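PDB 6G9C: immunomodulatory active chitinase from Trichuris suis, which displays immunomodulatory activity, is secreted by a parasitic whipworm, and as a family 18 glycosyl hydrolase relative may bind or cleave chitin. Local coordinates for residues F39-Q44 / W83-V88; V88-V93 / V137-Q142; E55-N60 / M94-S99; T300-E305 / S310-C315. All coordinates share one frame; numbering follows the deposited sequence.

Contact 1 of 4, residues F39-Q44 / W83-V88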
loop_
_atom_site.group_PDB
_atom_site.type_symbol
_atom_site.label_atom_id
_atom_site.label_comp_id
_atom_site.label_asym_id
_atom_site.label_seq_id
_atom_site.Cartn_x
_atom_site.Cartn_y
_atom_site.Cartn_z
ATOM N N PHE A 39 -7.084 16.005 4.702
ATOM C CA PHE A 39 -6.157 16.485 3.686
ATOM C C PHE A 39 -6.951 17.226 2.614
ATOM O O PHE A 39 -8.069 16.814 2.277
ATOM C CB PHE A 39 -5.415 15.283 3.083
ATOM C CG PHE A 39 -4.499 15.628 1.940
ATOM C CD1 PHE A 39 -4.973 15.678 0.636
ATOM C CD2 PHE A 39 -3.157 15.884 2.178
ATOM C CE1 PHE A 39 -4.128 15.992 -0.409
ATOM C CE2 PHE A 39 -2.304 16.203 1.134
ATOM C CZ PHE A 39 -2.784 16.261 -0.151
ATOM N N THR A 40 -6.387 18.314 2.070
ATOM C CA THR A 40 -7.063 19.079 1.023
ATOM C C THR A 40 -6.187 19.168 -0.223
ATOM O O THR A 40 -5.004 19.525 -0.137
ATOM C CB THR A 40 -7.466 20.497 1.480
ATOM O OG1 THR A 40 -6.294 21.299 1.702
ATOM C CG2 THR A 40 -8.308 20.445 2.760
ATOM N N ASN A 41 -6.779 18.881 -1.390
ATOM C CA ASN A 41 -5.983 18.795 -2.611
ATOM C C ASN A 41 -5.748 20.161 -3.280
ATOM O O ASN A 41 -5.207 20.204 -4.397
ATOM C CB ASN A 41 -6.609 17.783 -3.602
ATOM C CG ASN A 41 -8.025 18.133 -4.013
ATOM O OD1 ASN A 41 -8.547 19.179 -3.651
ATOM N ND2 ASN A 41 -8.660 17.244 -4.795
ATOM N N TRP A 42 -6.090 21.275 -2.620
ATOM C CA TRP A 42 -5.684 22.590 -3.100
ATOM C C TRP A 42 -4.590 23.230 -2.242
ATOM O O TRP A 42 -4.085 24.301 -2.606
ATOM C CB TRP A 42 -6.891 23.537 -3.189
ATOM C CG TRP A 42 -7.598 23.775 -1.884
ATOM C CD1 TRP A 42 -7.391 24.817 -1.014
ATOM C CD2 TRP A 42 -8.657 22.982 -1.318
ATOM N NE1 TRP A 42 -8.245 24.702 0.069
ATOM C CE2 TRP A 42 -9.022 23.581 -0.091
ATOM C CE3 TRP A 42 -9.318 21.812 -1.721
ATOM C CZ2 TRP A 42 -10.029 23.050 0.735
ATOM C CZ3 TRP A 42 -10.321 21.287 -0.904
ATOM C CH2 TRP A 42 -10.666 21.905 0.305
ATOM N N ALA A 43 -4.201 22.604 -1.125
ATOM C CA ALA A 43 -3.116 23.150 -0.304
ATOM C C ALA A 43 -1.769 23.086 -1.014
ATOM O O ALA A 43 -0.838 23.814 -0.627
ATOM C CB ALA A 43 -3.059 22.411 1.036
ATOM N N GLN A 44 -1.657 22.259 -2.058
ATOM C CA GLN A 44 -0.473 22.213 -2.898
ATOM C C GLN A 44 -0.225 23.516 -3.630
ATOM O O GLN A 44 0.856 23.684 -4.200
ATOM C CB GLN A 44 -0.598 21.104 -3.944
ATOM C CG GLN A 44 -1.853 21.265 -4.816
ATOM C CD GLN A 44 -1.867 20.364 -6.035
ATOM O OE1 GLN A 44 -0.867 20.230 -6.741
ATOM N NE2 GLN A 44 -3.018 19.763 -6.308
ATOM N N TRP A 83 -5.998 17.994 -11.271
ATOM C CA TRP A 83 -5.338 17.362 -12.405
ATOM C C TRP A 83 -4.349 16.281 -11.993
ATOM O O TRP A 83 -4.027 15.411 -12.810
ATOM C CB TRP A 83 -4.607 18.428 -13.221
ATOM C CG TRP A 83 -3.418 18.979 -12.498
ATOM C CD1 TRP A 83 -3.416 19.952 -11.532
ATOM C CD2 TRP A 83 -2.052 18.576 -12.663
ATOM N NE1 TRP A 83 -2.132 20.182 -11.095
ATOM C CE2 TRP A 83 -1.276 19.353 -11.774
ATOM C CE3 TRP A 83 -1.409 17.637 -13.477
ATOM C CZ2 TRP A 83 0.109 19.217 -11.678
ATOM C CZ3 TRP A 83 -0.035 17.504 -13.381
ATOM C CH2 TRP A 83 0.709 18.290 -12.490
ATOM N N ASN A 84 -3.842 16.317 -10.756
ATOM C CA ASN A 84 -2.816 15.377 -10.321
ATOM C C ASN A 84 -3.264 14.529 -9.136
ATOM O O ASN A 84 -2.417 13.990 -8.419
ATOM C CB ASN A 84 -1.508 16.113 -9.995
ATOM C CG ASN A 84 -1.677 17.189 -8.925
ATOM O OD1 ASN A 84 -2.790 17.613 -8.622
ATOM N ND2 ASN A 84 -0.560 17.645 -8.361
ATOM N N ASP A 85 -4.575 14.398 -8.907
ATOM C CA ASP A 85 -5.060 13.559 -7.812
ATOM C C ASP A 85 -4.658 12.101 -8.025
ATOM O O ASP A 85 -3.904 11.522 -7.231
ATOM C CB ASP A 85 -6.583 13.668 -7.687
ATOM C CG ASP A 85 -7.040 14.913 -6.939
ATOM O OD1 ASP A 85 -6.325 15.376 -6.026
ATOM O OD2 ASP A 85 -8.133 15.425 -7.270
ATOM N N ILE A 86 -5.166 11.492 -9.103
ATOM C CA ILE A 86 -4.953 10.067 -9.350
ATOM C C ILE A 86 -3.481 9.771 -9.577
ATOM O O ILE A 86 -2.945 8.788 -9.051
ATOM C CB ILE A 86 -5.805 9.603 -10.545
ATOM C CG1 ILE A 86 -7.274 9.497 -10.144
ATOM C CG2 ILE A 86 -5.299 8.273 -11.084
ATOM C CD1 ILE A 86 -8.223 9.519 -11.337
ATOM N N ASP A 87 -2.795 10.630 -10.338
ATOM C CA ASP A 87 -1.413 10.368 -10.720
ATOM C C ASP A 87 -0.414 10.636 -9.599
ATOM O O ASP A 87 0.619 9.963 -9.536
ATOM C CB ASP A 87 -1.049 11.207 -11.949
ATOM C CG ASP A 87 -1.710 10.697 -13.217
ATOM O OD1 ASP A 87 -2.273 9.584 -13.182
ATOM O OD2 ASP A 87 -1.673 11.407 -14.247
ATOM N N VAL A 88 -0.672 11.607 -8.717
ATOM C CA VAL A 88 0.373 12.053 -7.797
ATOM C C VAL A 88 -0.098 12.030 -6.348
ATOM O O VAL A 88 0.517 11.382 -5.492
ATOM C CB VAL A 88 0.870 13.462 -8.179
ATOM C CG1 VAL A 88 1.931 13.932 -7.205
ATOM C CG2 VAL A 88 1.432 13.472 -9.599
#

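Contact 2 of 4, residues V88-V93 / V137-Q142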
loop_
_atom_site.group_PDB
_atom_site.type_symbol
_atom_site.label_atom_id
_atom_site.label_comp_id
_atom_site.label_asym_id
_atom_site.label_seq_id
_atom_site.Cartn_x
_atom_site.Cartn_y
_atom_site.Cartn_z
ATOM N N VAL A 88 -0.672 11.607 -8.717
ATOM C CA VAL A 88 0.373 12.053 -7.797
ATOM C C VAL A 88 -0.098 12.030 -6.348
ATOM O O VAL A 88 0.517 11.382 -5.492
ATOM C CB VAL A 88 0.870 13.462 -8.179
ATOM C CG1 VAL A 88 1.931 13.932 -7.205
ATOM C CG2 VAL A 88 1.432 13.472 -9.599
ATOM N N LEU A 89 -1.195 12.729 -6.059
ATOM C CA LEU A 89 -1.547 12.994 -4.668
ATOM C C LEU A 89 -2.179 11.787 -3.981
ATOM O O LEU A 89 -1.834 11.497 -2.828
ATOM C CB LEU A 89 -2.474 14.211 -4.584
ATOM C CG LEU A 89 -1.880 15.532 -5.072
ATOM C CD1 LEU A 89 -2.894 16.649 -4.830
ATOM C CD2 LEU A 89 -0.534 15.842 -4.371
ATOM N N TYR A 90 -3.126 11.097 -4.635
ATOM C CA TYR A 90 -3.666 9.869 -4.048
ATOM C C TYR A 90 -2.561 8.892 -3.666
ATOM O O TYR A 90 -2.530 8.453 -2.503
ATOM C CB TYR A 90 -4.641 9.139 -4.992
ATOM C CG TYR A 90 -5.973 9.800 -5.300
ATOM C CD1 TYR A 90 -6.412 10.940 -4.625
ATOM C CD2 TYR A 90 -6.798 9.261 -6.289
ATOM C CE1 TYR A 90 -7.647 11.522 -4.939
ATOM C CE2 TYR A 90 -8.006 9.831 -6.603
ATOM C CZ TYR A 90 -8.434 10.953 -5.928
ATOM O OH TYR A 90 -9.659 11.496 -6.279
ATOM N N PRO A 91 -1.649 8.497 -4.563
ATOM C CA PRO A 91 -0.606 7.554 -4.137
ATOM C C PRO A 91 0.345 8.159 -3.132
ATOM O O PRO A 91 0.881 7.425 -2.296
ATOM C CB PRO A 91 0.111 7.194 -5.444
ATOM C CG PRO A 91 -0.135 8.334 -6.328
ATOM C CD PRO A 91 -1.505 8.838 -5.990
ATOM N N GLY A 92 0.569 9.476 -3.196
ATOM C CA GLY A 92 1.391 10.125 -2.191
ATOM C C GLY A 92 0.816 9.986 -0.795
ATOM O O GLY A 92 1.550 9.739 0.165
ATOM N N VAL A 93 -0.505 10.145 -0.661
ATOM C CA VAL A 93 -1.131 9.935 0.640
ATOM C C VAL A 93 -1.076 8.462 1.026
ATOM O O VAL A 93 -0.724 8.126 2.164
ATOM C CB VAL A 93 -2.572 10.477 0.662
ATOM C CG1 VAL A 93 -3.256 10.102 1.986
ATOM C CG2 VAL A 93 -2.586 11.995 0.487
ATOM N N VAL A 137 -18.014 3.234 -6.200
ATOM C CA VAL A 137 -17.369 2.000 -5.756
ATOM C C VAL A 137 -16.193 1.663 -6.656
ATOM O O VAL A 137 -15.107 1.286 -6.178
ATOM C CB VAL A 137 -18.394 0.854 -5.693
ATOM C CG1 VAL A 137 -17.707 -0.474 -5.884
ATOM C CG2 VAL A 137 -19.110 0.886 -4.365
ATOM N N SER A 138 -16.371 1.844 -7.967
ATOM C CA SER A 138 -15.271 1.625 -8.901
ATOM C C SER A 138 -14.120 2.586 -8.627
ATOM O O SER A 138 -12.956 2.176 -8.580
ATOM C CB SER A 138 -15.767 1.767 -10.340
ATOM O OG SER A 138 -16.773 0.807 -10.622
ATOM N N PHE A 139 -14.432 3.871 -8.431
ATOM C CA PHE A 139 -13.388 4.867 -8.204
ATOM C C PHE A 139 -12.630 4.583 -6.917
ATOM O O PHE A 139 -11.403 4.724 -6.868
ATOM C CB PHE A 139 -14.001 6.271 -8.161
ATOM C CG PHE A 139 -12.992 7.381 -8.272
ATOM C CD1 PHE A 139 -12.525 7.793 -9.511
ATOM C CD2 PHE A 139 -12.513 8.022 -7.131
ATOM C CE1 PHE A 139 -11.595 8.830 -9.614
ATOM C CE2 PHE A 139 -11.579 9.058 -7.224
ATOM C CZ PHE A 139 -11.119 9.462 -8.462
ATOM N N LEU A 140 -13.349 4.184 -5.864
ATOM C CA LEU A 140 -12.713 3.893 -4.583
ATOM C C LEU A 140 -11.737 2.731 -4.711
ATOM O O LEU A 140 -10.582 2.827 -4.275
ATOM C CB LEU A 140 -13.773 3.587 -3.523
ATOM C CG LEU A 140 -14.638 4.763 -3.040
ATOM C CD1 LEU A 140 -15.796 4.258 -2.179
ATOM C CD2 LEU A 140 -13.806 5.840 -2.308
ATOM N N GLN A 141 -12.184 1.622 -5.315
ATOM C CA GLN A 141 -11.332 0.440 -5.391
ATOM C C GLN A 141 -10.190 0.636 -6.381
ATOM O O GLN A 141 -9.074 0.163 -6.138
ATOM C CB GLN A 141 -12.152 -0.806 -5.755
ATOM C CG GLN A 141 -13.102 -1.267 -4.645
ATOM C CD GLN A 141 -13.079 -2.785 -4.415
ATOM O OE1 GLN A 141 -13.116 -3.571 -5.360
ATOM N NE2 GLN A 141 -13.036 -3.193 -3.148
ATOM N N GLN A 142 -10.440 1.334 -7.498
ATOM C CA GLN A 142 -9.367 1.582 -8.456
ATOM C C GLN A 142 -8.231 2.372 -7.817
ATOM O O GLN A 142 -7.067 2.193 -8.186
ATOM C CB GLN A 142 -9.891 2.336 -9.682
ATOM C CG GLN A 142 -10.776 1.503 -10.628
ATOM C CD GLN A 142 -11.627 2.356 -11.577
ATOM O OE1 GLN A 142 -11.736 3.578 -11.428
ATOM N NE2 GLN A 142 -12.248 1.700 -12.552
#

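Contact 3 of 4, residues E55-N60 / M94-S99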
loop_
_atom_site.group_PDB
_atom_site.type_symbol
_atom_site.label_atom_id
_atom_site.label_comp_id
_atom_site.label_asym_id
_atom_site.label_seq_id
_atom_site.Cartn_x
_atom_site.Cartn_y
_atom_site.Cartn_z
ATOM N N GLU A 55 3.812 14.036 1.737
ATOM C CA GLU A 55 4.922 13.583 2.560
ATOM C C GLU A 55 5.120 14.449 3.794
ATOM O O GLU A 55 5.948 14.104 4.645
ATOM C CB GLU A 55 6.210 13.539 1.734
ATOM C CG GLU A 55 6.579 14.855 1.068
ATOM C CD GLU A 55 5.981 15.004 -0.326
ATOM O OE1 GLU A 55 5.006 14.282 -0.646
ATOM O OE2 GLU A 55 6.499 15.843 -1.101
ATOM N N HIS A 56 4.406 15.571 3.900
ATOM C CA HIS A 56 4.437 16.367 5.118
ATOM C C HIS A 56 3.626 15.745 6.246
ATOM O O HIS A 56 3.759 16.191 7.394
ATOM C CB HIS A 56 3.943 17.791 4.833
ATOM C CG HIS A 56 4.919 18.622 4.056
ATOM N ND1 HIS A 56 4.537 19.468 3.037
ATOM C CD2 HIS A 56 6.269 18.728 4.148
ATOM C CE1 HIS A 56 5.606 20.067 2.541
ATOM N NE2 HIS A 56 6.671 19.630 3.192
ATOM N N TYR A 57 2.785 14.748 5.951
ATOM C CA TYR A 57 2.058 14.044 7.001
ATOM C C TYR A 57 3.054 13.384 7.952
ATOM O O TYR A 57 4.156 12.998 7.559
ATOM C CB TYR A 57 1.112 12.986 6.402
ATOM C CG TYR A 57 0.408 12.156 7.461
ATOM C CD1 TYR A 57 -0.669 12.681 8.172
ATOM C CD2 TYR A 57 0.853 10.871 7.784
ATOM C CE1 TYR A 57 -1.303 11.948 9.158
ATOM C CE2 TYR A 57 0.214 10.120 8.771
ATOM C CZ TYR A 57 -0.845 10.673 9.461
ATOM O OH TYR A 57 -1.478 9.954 10.453
ATOM N N GLN A 58 2.675 13.284 9.222
ATOM C CA GLN A 58 3.544 12.725 10.250
ATOM C C GLN A 58 2.901 11.467 10.814
ATOM O O GLN A 58 1.743 11.502 11.240
ATOM C CB GLN A 58 3.795 13.751 11.362
ATOM C CG GLN A 58 4.542 13.216 12.580
ATOM C CD GLN A 58 4.961 14.348 13.518
ATOM O OE1 GLN A 58 5.809 15.173 13.177
ATOM N NE2 GLN A 58 4.328 14.412 14.681
ATOM N N ALA A 59 3.654 10.361 10.816
ATOM C CA ALA A 59 3.120 9.075 11.254
ATOM C C ALA A 59 2.455 9.181 12.623
ATOM O O ALA A 59 2.971 9.839 13.534
ATOM C CB ALA A 59 4.239 8.028 11.293
ATOM N N ASN A 60 1.282 8.548 12.741
ATOM C CA ASN A 60 0.481 8.396 13.958
ATOM C C ASN A 60 -0.250 9.663 14.386
ATOM O O ASN A 60 -0.857 9.687 15.461
ATOM C CB ASN A 60 1.332 7.870 15.118
ATOM C CG ASN A 60 1.840 6.477 14.856
ATOM O OD1 ASN A 60 1.076 5.601 14.458
ATOM N ND2 ASN A 60 3.135 6.266 15.047
ATOM N N MET A 94 -1.405 7.557 0.087
ATOM C CA MET A 94 -1.356 6.126 0.385
ATOM C C MET A 94 0.037 5.683 0.836
ATOM O O MET A 94 0.158 4.746 1.632
ATOM C CB MET A 94 -1.783 5.300 -0.836
ATOM C CG MET A 94 -3.183 5.568 -1.324
ATOM S SD MET A 94 -4.400 5.596 0.003
ATOM C CE MET A 94 -5.857 6.023 -0.960
ATOM N N LYS A 95 1.088 6.331 0.317
ATOM C CA LYS A 95 2.465 6.021 0.705
ATOM C C LYS A 95 2.672 6.097 2.212
ATOM O O LYS A 95 3.527 5.393 2.765
ATOM C CB LYS A 95 3.435 7.007 0.044
ATOM C CG LYS A 95 3.860 6.730 -1.382
ATOM C CD LYS A 95 5.019 7.675 -1.736
ATOM C CE LYS A 95 5.491 7.531 -3.175
ATOM N NZ LYS A 95 6.824 8.187 -3.376
ATOM N N GLN A 96 1.942 6.988 2.887
ATOM C CA GLN A 96 2.116 7.176 4.321
ATOM C C GLN A 96 1.781 5.927 5.119
ATOM O O GLN A 96 2.170 5.829 6.287
ATOM C CB GLN A 96 1.252 8.345 4.790
ATOM C CG GLN A 96 1.628 9.633 4.101
ATOM C CD GLN A 96 3.088 9.933 4.253
ATOM O OE1 GLN A 96 3.807 10.095 3.262
ATOM N NE2 GLN A 96 3.551 9.989 5.501
ATOM N N LYS A 97 1.072 4.969 4.521
ATOM C CA LYS A 97 0.821 3.709 5.204
ATOM C C LYS A 97 2.103 2.941 5.487
ATOM O O LYS A 97 2.101 2.056 6.347
ATOM C CB LYS A 97 -0.126 2.842 4.375
ATOM C CG LYS A 97 -1.503 3.457 4.182
ATOM C CD LYS A 97 -2.442 2.473 3.470
ATOM C CE LYS A 97 -3.861 3.010 3.400
ATOM N NZ LYS A 97 -4.797 1.991 2.761
ATOM N N SER A 98 3.189 3.248 4.768
ATOM C CA SER A 98 4.461 2.563 4.986
ATOM C C SER A 98 5.023 2.842 6.376
ATOM O O SER A 98 5.573 1.944 7.022
ATOM C CB SER A 98 5.465 2.983 3.916
ATOM O OG SER A 98 4.990 2.600 2.637
ATOM N N SER A 99 4.904 4.075 6.855
ATOM C CA SER A 99 5.366 4.389 8.201
ATOM C C SER A 99 4.259 4.305 9.243
ATOM O O SER A 99 4.540 4.450 10.434
ATOM C CB SER A 99 6.017 5.775 8.229
ATOM O OG SER A 99 5.379 6.659 7.327
#

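Contact 4 of 4, residues T300-E305 / S310-C315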
loop_
_atom_site.group_PDB
_atom_site.type_symbol
_atom_site.label_atom_id
_atom_site.label_comp_id
_atom_site.label_asym_id
_atom_site.label_seq_id
_atom_site.Cartn_x
_atom_site.Cartn_y
_atom_site.Cartn_z
ATOM N N THR A 300 -4.953 36.867 3.780
ATOM C CA THR A 300 -3.640 36.657 4.382
ATOM C C THR A 300 -2.643 36.128 3.348
ATOM O O THR A 300 -3.005 35.747 2.232
ATOM C CB THR A 300 -3.739 35.711 5.588
ATOM O OG1 THR A 300 -4.402 34.501 5.213
ATOM C CG2 THR A 300 -4.540 36.365 6.707
ATOM N N GLU A 301 -1.366 36.092 3.753
ATOM C CA GLU A 301 -0.271 35.843 2.815
ATOM C C GLU A 301 -0.392 34.488 2.120
ATOM O O GLU A 301 -0.148 34.382 0.912
ATOM C CB GLU A 301 1.073 35.945 3.544
ATOM C CG GLU A 301 2.293 35.732 2.636
ATOM C CD GLU A 301 3.634 35.899 3.362
ATOM O OE1 GLU A 301 3.646 36.416 4.504
ATOM O OE2 GLU A 301 4.678 35.524 2.777
ATOM N N TYR A 302 -0.751 33.438 2.859
ATOM C CA TYR A 302 -0.763 32.090 2.300
ATOM C C TYR A 302 -2.155 31.615 1.891
ATOM O O TYR A 302 -2.310 31.054 0.807
ATOM C CB TYR A 302 -0.138 31.101 3.297
ATOM C CG TYR A 302 1.321 31.408 3.612
ATOM C CD1 TYR A 302 1.662 32.275 4.645
ATOM C CD2 TYR A 302 2.355 30.831 2.875
ATOM C CE1 TYR A 302 2.991 32.562 4.934
ATOM C CE2 TYR A 302 3.702 31.115 3.160
ATOM C CZ TYR A 302 4.006 31.977 4.191
ATOM O OH TYR A 302 5.332 32.271 4.486
ATOM N N LEU A 303 -3.183 31.839 2.715
ATOM C CA LEU A 303 -4.513 31.356 2.350
ATOM C C LEU A 303 -5.160 32.219 1.274
ATOM O O LEU A 303 -5.945 31.703 0.474
ATOM C CB LEU A 303 -5.427 31.283 3.576
ATOM C CG LEU A 303 -5.049 30.344 4.725
ATOM C CD1 LEU A 303 -6.278 29.835 5.443
ATOM C CD2 LEU A 303 -4.190 29.188 4.260
ATOM N N ARG A 304 -4.852 33.518 1.241
ATOM C CA ARG A 304 -5.334 34.428 0.198
ATOM C C ARG A 304 -6.851 34.348 0.040
ATOM O O ARG A 304 -7.385 34.252 -1.066
ATOM C CB ARG A 304 -4.647 34.150 -1.139
ATOM C CG ARG A 304 -3.135 34.281 -1.124
ATOM C CD ARG A 304 -2.555 33.352 -2.172
ATOM N NE ARG A 304 -1.149 33.607 -2.463
ATOM C CZ ARG A 304 -0.432 32.897 -3.329
ATOM N NH1 ARG A 304 -0.992 31.888 -3.986
ATOM N NH2 ARG A 304 0.844 33.199 -3.543
ATOM N N GLU A 305 -7.554 34.386 1.166
ATOM C CA GLU A 305 -9.011 34.367 1.155
ATOM C C GLU A 305 -9.504 35.275 2.272
ATOM O O GLU A 305 -9.362 34.941 3.450
ATOM C CB GLU A 305 -9.542 32.949 1.327
ATOM C CG GLU A 305 -11.056 32.858 1.281
ATOM C CD GLU A 305 -11.558 31.473 1.609
ATOM O OE1 GLU A 305 -10.742 30.525 1.595
ATOM O OE2 GLU A 305 -12.768 31.332 1.886
ATOM N N SER A 310 -4.959 30.942 8.773
ATOM C CA SER A 310 -4.490 29.669 9.304
ATOM C C SER A 310 -3.807 29.872 10.656
ATOM O O SER A 310 -3.353 30.965 10.988
ATOM C CB SER A 310 -3.507 29.010 8.341
ATOM O OG SER A 310 -2.283 29.747 8.336
ATOM N N TYR A 311 -3.717 28.788 11.432
ATOM C CA TYR A 311 -3.009 28.881 12.703
ATOM C C TYR A 311 -1.570 29.352 12.507
ATOM O O TYR A 311 -1.069 30.192 13.269
ATOM C CB TYR A 311 -3.037 27.540 13.443
ATOM C CG TYR A 311 -2.204 27.595 14.694
ATOM C CD1 TYR A 311 -2.578 28.396 15.760
ATOM C CD2 TYR A 311 -1.013 26.887 14.800
ATOM C CE1 TYR A 311 -1.781 28.490 16.912
ATOM C CE2 TYR A 311 -0.235 26.970 15.934
ATOM C CZ TYR A 311 -0.628 27.765 16.992
ATOM O OH TYR A 311 0.149 27.851 18.135
ATOM N N TYR A 312 -0.875 28.833 11.494
ATOM C CA TYR A 312 0.512 29.268 11.350
ATOM C C TYR A 312 0.599 30.739 10.935
ATOM O O TYR A 312 1.582 31.417 11.256
ATOM C CB TYR A 312 1.268 28.348 10.379
ATOM C CG TYR A 312 0.809 28.318 8.931
ATOM C CD1 TYR A 312 1.216 29.301 8.024
ATOM C CD2 TYR A 312 0.015 27.269 8.450
ATOM C CE1 TYR A 312 0.823 29.255 6.686
ATOM C CE2 TYR A 312 -0.379 27.220 7.117
ATOM C CZ TYR A 312 0.025 28.211 6.240
ATOM O OH TYR A 312 -0.370 28.163 4.910
ATOM N N GLU A 313 -0.421 31.255 10.247
ATOM C CA GLU A 313 -0.453 32.679 9.929
ATOM C C GLU A 313 -0.727 33.513 11.175
ATOM O O GLU A 313 -0.204 34.625 11.312
ATOM C CB GLU A 313 -1.513 32.954 8.861
ATOM C CG GLU A 313 -1.062 32.702 7.436
ATOM C CD GLU A 313 -2.233 32.744 6.469
ATOM O OE1 GLU A 313 -3.383 32.633 6.941
ATOM O OE2 GLU A 313 -2.007 32.896 5.250
ATOM N N VAL A 314 -1.562 33.001 12.086
ATOM C CA VAL A 314 -1.717 33.649 13.389
ATOM C C VAL A 314 -0.371 33.720 14.099
ATOM O O VAL A 314 -0.013 34.748 14.686
ATOM C CB VAL A 314 -2.763 32.911 14.247
ATOM C CG1 VAL A 314 -2.693 33.406 15.710
ATOM C CG2 VAL A 314 -4.178 33.073 13.645
ATOM N N CYS A 315 0.399 32.630 14.056
ATOM C CA CYS A 315 1.719 32.654 14.678
ATOM C C CYS A 315 2.582 33.764 14.095
ATOM O O CYS A 315 3.279 34.474 14.834
ATOM C CB CYS A 315 2.392 31.296 14.499
ATOM S SG CYS A 315 1.854 30.073 15.700
#

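Contact 1 of 4, residues F39-Q44 / W83-V88
Two acceptors share the two N-H groups of Gln44 NE2: the carbonyl O of Asn41, three residues earlier and 2.9 Å from NE2 along an almost straight N-H, and OD1 of Asn84 across the contact, 3.2 Å from NE2. The second bond lies in the Asn84 carbonyl plane, on a lone pair of OD1. It is returned by Asn84 ND2, which donates to Gln44 OE1 at 3.1 Å, so the two primary amides form a cyclic pair of N-H...O bonds, arriving from opposite directions and nearly coplanar (planes 22° apart). In both residues CG lies between the backbone N and the carbonyl carbon (chi1 58° in Asn84), and the extended chain of Gln44 spans the gap. With both N-H groups directed at oxygens, the orientation of the Gln44 amide is probably unambiguous. Asn41 ND2 sits before both oxygens of Asp85, with weak bonds to OD2 at 3.1 Å and OD1 at 3.2 Å; Asp85 is held more firmly by the hydroxyl of Tyr67. The contact thus ties the turn leaving strand 34-40 of the TIM barrel to the start of helix 85-94, with Tyr67 on the adjacent strand 64-72 and Leu89 touching Asn41, Gln44 and Asn84.

Contact 2 of 4, residues V88-V93 / V137-Q142
This is a small, buried aromatic contact between two neighbouring helices on the outside of the TIM barrel, made by Tyr90 of helix 85-94 and Phe139 of helix 126-142. The backbones stay well apart, with 10.9 Å between Tyr90 CA and Leu140 CA, and the two rings span the gap. They meet rim to rim, neither covering the face of the other: the centroids are 5.9 Å apart and the planes almost perpendicular, at 85°. Phe139 presents its far edge, CE2 and CZ, to the phenol end of Tyr90. The hydroxyl oxygen OH of Tyr90 lies near the Phe139 plane, 3.2 Å from CE2, and Tyr90 CE2 approaches Phe139 CZ at 3.6 Å. The oxygen therefore faces the electropositive C-H rim of the phenyl ring, an electrostatically reasonable placement. Phe139 reaches this position with CG anti to its backbone N (chi1 -166°), although its CB does not point directly at the other helix. Around the pair, Leu107 of strand 104-110 touches both rings, and Tyr67 of strand 64-72 and Phe145, ahead of strand 147-151, each form an edge-to-face pair with Tyr90, so the pair lies in the layer between the two helices and the barrel strands.

Contact 3 of 4, residues E55-N60 / M94-S99
A bend at chi2 (-54°) turns the Gln96 amide back along the side of Tyr57, whose own CG lies anti to its backbone N (chi1 176°) and carries the ring toward the 94-99 segment. The two side chains run antiparallel alongside one another. NE2 of Gln96 lies at the ring edge, close to its plane and 3.6 Å from Tyr57 CD2, with amide and ring planes 75° apart; nearer the backbone, Gln96 CB packs 3.9 Å from the same CD2 of Tyr57. At the other end of the amide, OE1 comes within 3.7 Å of Glu55 CA. In the TIM barrel this joins the loop leading into strand 64-72 to the turn that follows helix 85-94, two connections near the protein surface. The Tyr57 hydroxyl is hydrogen-bonded to Gln100 and to the backbone N of Cys62, which fixes the far end of the ring. Further along, the methyl CB of Ala59 rests 3.7 Å from the carbonyl O of Ser99. On the 94-99 segment, Lys95 and Ser98 form hydrogen bonds with Ser98 of the second subunit.

Contact 4 of 4, residues T300-E305 / S310-C315
The edge of the Tyr312 ring is directed at the face of Tyr302 in a T-shaped pair, centroids 5.5 Å apart and planes at 73°, while one face of Tyr312 is covered by Ser310 OG, 3.2 Å above the plane and over its centre. The Tyr302 ring has Glu301 CG over one face, toward the rim, and OE2 of Glu313 at its edge. The contact joins the loop between strands 268-281 and 308-310 to the start of helix 311-319, which Cys315 links to Cys380 by a disulfide. There Ser310 and Glu313 form a capping box: Ser310 OG accepts from Glu313 N, and Ser310 N donates to Glu313 OE1 at 2.9 Å. Glu313 also gathers the 300-305 loop: its chain, extended beyond CG, brings OE2 to two successive backbone amides, Tyr302 N at 2.8 Å and Leu303 N at 3.0 Å. These donors, together with the helix start, would probably stabilise its negative charge. Leu303 packs beside the cap, its CD1 3.7 Å from Ser310 N, and Phe379 meets both tyrosine rings. The hydroxyl OG1 of Thr300 donates to Glu313 OE1 at 2.7 Å from above the carboxylate plane, opposite the face used by Ser310 N.

From the N terminus, strand 34-40 runs into the turn of contact 1, and the chain continues through 55-60 and strand 64-72 before residues 83-88 close that contact. Helix 85-94 then serves contact 2, which shares Val88 with contact 1 and closes only when helix 126-142 arrives. Contact 3 crosses both, because its 55-60 segment lies inside the loop closed by contact 1 and its 94-99 segment inside the span of contact 2. Contact 1 ties a strand end to a helix start, contact 2 two helices, contact 3 two loops; contacts 2 and 3 also touch the second subunit. Contact 4 follows in series, closing a short loop between strand 268-281 and helix 311-319.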